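Side-chain contacts in pectinesterase (Sitophilus oryzae, PDB 4PMH), which removes methyl ester groups from pectin by hydrolysis, releasing methanol, and probably serves the weevil in digesting plant cell walls: residues 114-119 with 136-141; 131-136 with 151-156. All blocks are in the same frame, centred on the assembly; numbering follows the deposited sequence.

Both interactions use helix 131-138, which lies against the right-handed parallel beta-helix of the pectinesterase fold. Interaction 1 joins its C-terminal end to helix 113-120. Interaction 2 joins it to strand 152-154 of the beta-helix. The two centres are about 12 Å apart, and the segments share S136, although it carries neither contact. They also touch directly: C137 SG of interaction 1 lies 3.7 Å from W153 CZ3 of interaction 2, and Y116 CE2 lies 3.5 Å from Y134 CD1. Interaction 1 lies away from the catalytic and substrate-binding residues inferred from relatives. Interaction 2 is closer: the W153 side chain is about 12 Å from that of W292, which probably binds substrate, as in related pectinesterases.

Interaction 1 (114-119 with 136-141); sequences SAYKSL and SCASKS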
# COMPACT_ATOMS: atom_id res chain seq x y z
N SER A 114 -20.29 14.86 -7.48
CA SER A 114 -21.08 14.72 -8.70
C SER A 114 -20.35 13.93 -9.78
O SER A 114 -20.92 13.04 -10.43
CB SER A 114 -21.51 16.07 -9.27
OG SER A 114 -22.14 16.83 -8.25
N ALA A 115 -19.07 14.26 -9.98
CA ALA A 115 -18.26 13.57 -10.96
C ALA A 115 -18.08 12.10 -10.57
O ALA A 115 -18.08 11.21 -11.44
CB ALA A 115 -16.91 14.27 -11.11
N TYR A 116 -17.94 11.84 -9.27
CA TYR A 116 -17.81 10.46 -8.77
C TYR A 116 -19.07 9.67 -9.09
O TYR A 116 -18.99 8.53 -9.59
CB TYR A 116 -17.52 10.47 -7.27
CG TYR A 116 -17.61 9.14 -6.56
CD1 TYR A 116 -16.51 8.26 -6.49
CD2 TYR A 116 -18.78 8.76 -5.92
CE1 TYR A 116 -16.61 7.05 -5.83
CE2 TYR A 116 -18.89 7.55 -5.26
CZ TYR A 116 -17.81 6.69 -5.20
OH TYR A 116 -17.96 5.50 -4.54
N LYS A 117 -20.23 10.27 -8.87
CA LYS A 117 -21.48 9.61 -9.21
C LYS A 117 -21.56 9.29 -10.68
O LYS A 117 -21.97 8.18 -11.06
CB LYS A 117 -22.68 10.44 -8.78
CG LYS A 117 -22.88 10.48 -7.27
CD LYS A 117 -24.18 11.16 -6.87
CE LYS A 117 -25.38 10.23 -7.07
NZ LYS A 117 -26.67 10.96 -6.82
N SER A 118 -21.19 10.25 -11.53
CA SER A 118 -21.24 10.04 -12.98
C SER A 118 -20.31 8.93 -13.38
O SER A 118 -20.65 8.10 -14.21
CB SER A 118 -20.88 11.30 -13.75
OG SER A 118 -21.88 12.28 -13.57
N LEU A 119 -19.13 8.90 -12.77
CA LEU A 119 -18.12 7.93 -13.14
C LEU A 119 -18.46 6.50 -12.70
O LEU A 119 -18.29 5.56 -13.47
CB LEU A 119 -16.76 8.37 -12.60
CG LEU A 119 -15.52 7.67 -13.16
CD1 LEU A 119 -15.29 8.03 -14.62
CD2 LEU A 119 -14.29 8.01 -12.32
N SER A 136 -21.56 6.52 0.88
CA SER A 136 -20.75 7.34 1.79
C SER A 136 -19.80 8.25 1.02
O SER A 136 -19.52 9.35 1.46
CB SER A 136 -19.96 6.48 2.77
OG SER A 136 -18.78 6.00 2.16
N CYS A 137 -19.30 7.80 -0.13
CA CYS A 137 -18.52 8.66 -1.00
C CYS A 137 -19.40 9.61 -1.82
O CYS A 137 -19.08 10.80 -1.98
CB CYS A 137 -17.65 7.81 -1.92
SG CYS A 137 -16.43 6.86 -0.99
N ALA A 138 -20.52 9.09 -2.31
CA ALA A 138 -21.47 9.86 -3.13
C ALA A 138 -22.07 11.02 -2.35
O ALA A 138 -22.40 12.05 -2.93
CB ALA A 138 -22.57 8.96 -3.66
N SER A 139 -22.19 10.85 -1.04
CA SER A 139 -22.85 11.84 -0.20
C SER A 139 -21.96 12.94 0.36
O SER A 139 -22.46 13.81 1.09
CB SER A 139 -23.54 11.13 0.94
OG SER A 139 -24.42 10.18 0.40
N LYS A 140 -20.68 12.94 0.01
CA LYS A 140 -19.74 13.97 0.47
C LYS A 140 -20.07 15.26 -0.23
O LYS A 140 -20.83 15.25 -1.19
CB LYS A 140 -18.32 13.54 0.11
CG LYS A 140 -17.83 12.31 0.86
CD LYS A 140 -16.63 12.63 1.72
CE LYS A 140 -16.34 11.57 2.77
NZ LYS A 140 -16.20 10.24 2.16
N SER A 141 -19.49 16.36 0.21
CA SER A 141 -19.61 17.61 -0.55
C SER A 141 -18.24 18.15 -0.96
O SER A 141 -17.28 18.02 -0.19
CB SER A 141 -20.36 18.67 0.24
OG SER A 141 -20.86 19.64 -0.64
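Two short helices outside the beta-helix, 113-120 and 131-138, meet here through Y116, K117, C137 and A138. The Y116 ring is the main link. Its CG is anti to the backbone N (chi1 169°), which sends the ring toward the end of the other helix. There the phenol end meets the C137 side chain: Y116 CZ and Y116 OH both lie 3.5 Å from C137 CB. Nearer the root of the ring, on the CE2 side, the A138 backbone is met, with Y116 CE2 3.7 Å from A138 N. Both approaches to the ring are oblique. The sulfur is farther off, with C137 SG 5.2 Å from the centroid of the Y116 ring and 38° off its normal, a loose sulfur-aromatic contact. On the more exposed side, the aliphatic start of K117 packs on the small A138 side chain, K117 CG to A138 CB at 3.9 Å.

Two links outside the segments fix the partners. C137 SG is in a disulfide with C148, and Y116 OH is hydrogen-bonded to Y81 OH on strand 80-82. The contact itself is mainly apolar, ring carbons and CG against CB atoms. The hydroxyl of the buried Y116 finds its polar partner on the beta-helix.

Interaction 2 (131-136 with 151-156); sequences YSMYNS and VFWVKA
M133 reaches from helix 131-138 to W153 on strand 152-154 and K155 just after it, and its thioether chain carries the whole contact. Its CB points toward the strand segment. The chain begins with CG anti to the carbonyl carbon (chi1 -67°) and stays extended through chi2. The first atom to meet the other side is M133 CG, 4.0 Å from K155 CD. The sulfur comes next: M133 SD also packs on K155 CD, at 3.7 Å. The chain then bends at chi3 (66°), and this turn sets the terminal methyl over the indole of W153.

M133 CE sits above one face of the indole, 3.5 Å from both W153 CG and W153 CD2. M133 CE is 3.7 Å from the centroid of the W153 five-membered ring and 22° off its normal, which makes a CH-pi contact. The sulfur stands farther out above the same ring, so the Met-aromatic contact is made chiefly through the methyl. K155 runs alongside M133 in the opposing direction. Its CD touches M133 CE as well as SD, so the lysine's aliphatic part flanks the end of the thioether.

On the helix, S136 OG donates a hydrogen bond of 2.9 Å to M133 O, a bond back over three residues. M133 also touches Y81 on strand 80-82, the neighbour of strand 152-154 in the same parallel sheet. The helix thus packs across two adjacent strands of the beta-helix.

The chemistry is that of a buried, apolar joint. A polarisable sulfur and its methyl lie against a pi face and a lysine's methylene chain. This contact probably rests on dispersion and CH-pi attraction, with the lysine taking part through its methylene CD and not its charge.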
# COMPACT_ATOMS: atom_id res chain seq x y z
N TYR A 131 -23.26 -0.96 -1.34
CA TYR A 131 -23.94 0.30 -1.60
C TYR A 131 -23.57 1.37 -0.56
O TYR A 131 -23.39 2.54 -0.90
CB TYR A 131 -25.47 0.11 -1.67
CG TYR A 131 -26.20 1.39 -2.03
CD1 TYR A 131 -26.30 1.80 -3.35
CD2 TYR A 131 -26.73 2.20 -1.05
CE1 TYR A 131 -26.95 2.98 -3.68
CE2 TYR A 131 -27.38 3.38 -1.37
CZ TYR A 131 -27.48 3.76 -2.68
OH TYR A 131 -28.13 4.93 -3.00
N SER A 132 -23.45 0.96 0.70
CA SER A 132 -23.11 1.90 1.77
C SER A 132 -21.72 2.54 1.55
O SER A 132 -21.54 3.73 1.79
CB SER A 132 -23.20 1.24 3.14
OG SER A 132 -22.45 0.03 3.19
N MET A 133 -20.77 1.76 1.04
CA MET A 133 -19.47 2.34 0.67
C MET A 133 -19.65 3.41 -0.41
O MET A 133 -19.17 4.53 -0.26
CB MET A 133 -18.48 1.27 0.19
CG MET A 133 -18.05 0.30 1.27
SD MET A 133 -17.12 -1.11 0.60
CE MET A 133 -15.63 -0.31 0.00
N TYR A 134 -20.32 3.04 -1.50
CA TYR A 134 -20.57 3.99 -2.61
C TYR A 134 -21.30 5.25 -2.12
O TYR A 134 -20.87 6.40 -2.37
CB TYR A 134 -21.33 3.29 -3.76
CG TYR A 134 -22.05 4.27 -4.67
CD1 TYR A 134 -21.33 5.08 -5.55
CD2 TYR A 134 -23.42 4.42 -4.62
CE1 TYR A 134 -21.97 6.00 -6.36
CE2 TYR A 134 -24.07 5.35 -5.43
CZ TYR A 134 -23.34 6.14 -6.30
OH TYR A 134 -23.97 7.05 -7.13
N ASN A 135 -22.39 5.03 -1.39
CA ASN A 135 -23.20 6.13 -0.89
C ASN A 135 -22.44 7.07 0.06
O ASN A 135 -22.62 8.28 0.01
CB ASN A 135 -24.48 5.61 -0.22
CG ASN A 135 -25.41 6.74 0.19
OD1 ASN A 135 -25.64 7.69 -0.57
ND2 ASN A 135 -25.94 6.65 1.40
N SER A 136 -21.56 6.52 0.88
CA SER A 136 -20.75 7.34 1.79
C SER A 136 -19.80 8.25 1.02
O SER A 136 -19.52 9.35 1.46
CB SER A 136 -19.96 6.48 2.77
OG SER A 136 -18.78 6.00 2.16
N VAL A 151 -9.54 3.02 -6.17
CA VAL A 151 -10.07 2.23 -7.29
C VAL A 151 -10.50 0.80 -6.87
O VAL A 151 -11.60 0.37 -7.20
CB VAL A 151 -9.06 2.20 -8.47
CG1 VAL A 151 -9.48 1.22 -9.56
CG2 VAL A 151 -8.89 3.60 -9.03
N PHE A 152 -9.66 0.12 -6.10
CA PHE A 152 -9.96 -1.21 -5.55
C PHE A 152 -9.88 -1.13 -4.01
O PHE A 152 -8.80 -0.93 -3.44
CB PHE A 152 -8.91 -2.17 -6.12
CG PHE A 152 -9.31 -3.63 -6.14
CD1 PHE A 152 -9.52 -4.33 -4.96
CD2 PHE A 152 -9.33 -4.32 -7.35
CE1 PHE A 152 -9.84 -5.69 -5.00
CE2 PHE A 152 -9.63 -5.68 -7.39
CZ PHE A 152 -9.88 -6.37 -6.21
N TRP A 153 -11.02 -1.30 -3.34
CA TRP A 153 -11.18 -0.99 -1.92
C TRP A 153 -11.58 -2.26 -1.16
O TRP A 153 -12.68 -2.77 -1.35
CB TRP A 153 -12.25 0.08 -1.75
CG TRP A 153 -12.31 0.74 -0.39
CD1 TRP A 153 -11.80 0.28 0.79
CD2 TRP A 153 -12.96 1.98 -0.09
NE1 TRP A 153 -12.08 1.16 1.81
CE2 TRP A 153 -12.80 2.21 1.29
CE3 TRP A 153 -13.65 2.92 -0.85
CZ2 TRP A 153 -13.29 3.35 1.92
CZ3 TRP A 153 -14.16 4.05 -0.23
CH2 TRP A 153 -13.97 4.26 1.15
N VAL A 154 -10.69 -2.78 -0.33
CA VAL A 154 -10.91 -4.06 0.35
C VAL A 154 -11.17 -3.80 1.83
O VAL A 154 -10.28 -3.36 2.55
CB VAL A 154 -9.68 -4.98 0.23
CG1 VAL A 154 -9.95 -6.32 0.90
CG2 VAL A 154 -9.30 -5.17 -1.22
N LYS A 155 -12.41 -4.07 2.26
CA LYS A 155 -12.83 -4.01 3.65
C LYS A 155 -13.22 -5.38 4.21
O LYS A 155 -13.91 -5.43 5.21
CB LYS A 155 -14.04 -3.07 3.80
CG LYS A 155 -13.69 -1.61 3.56
CD LYS A 155 -14.91 -0.70 3.60
CE LYS A 155 -15.22 -0.20 5.01
NZ LYS A 155 -14.32 0.89 5.45
N ALA A 156 -12.82 -6.47 3.58
CA ALA A 156 -13.10 -7.80 4.09
C ALA A 156 -11.78 -8.50 4.35
O ALA A 156 -10.81 -8.28 3.63
CB ALA A 156 -13.92 -8.61 3.09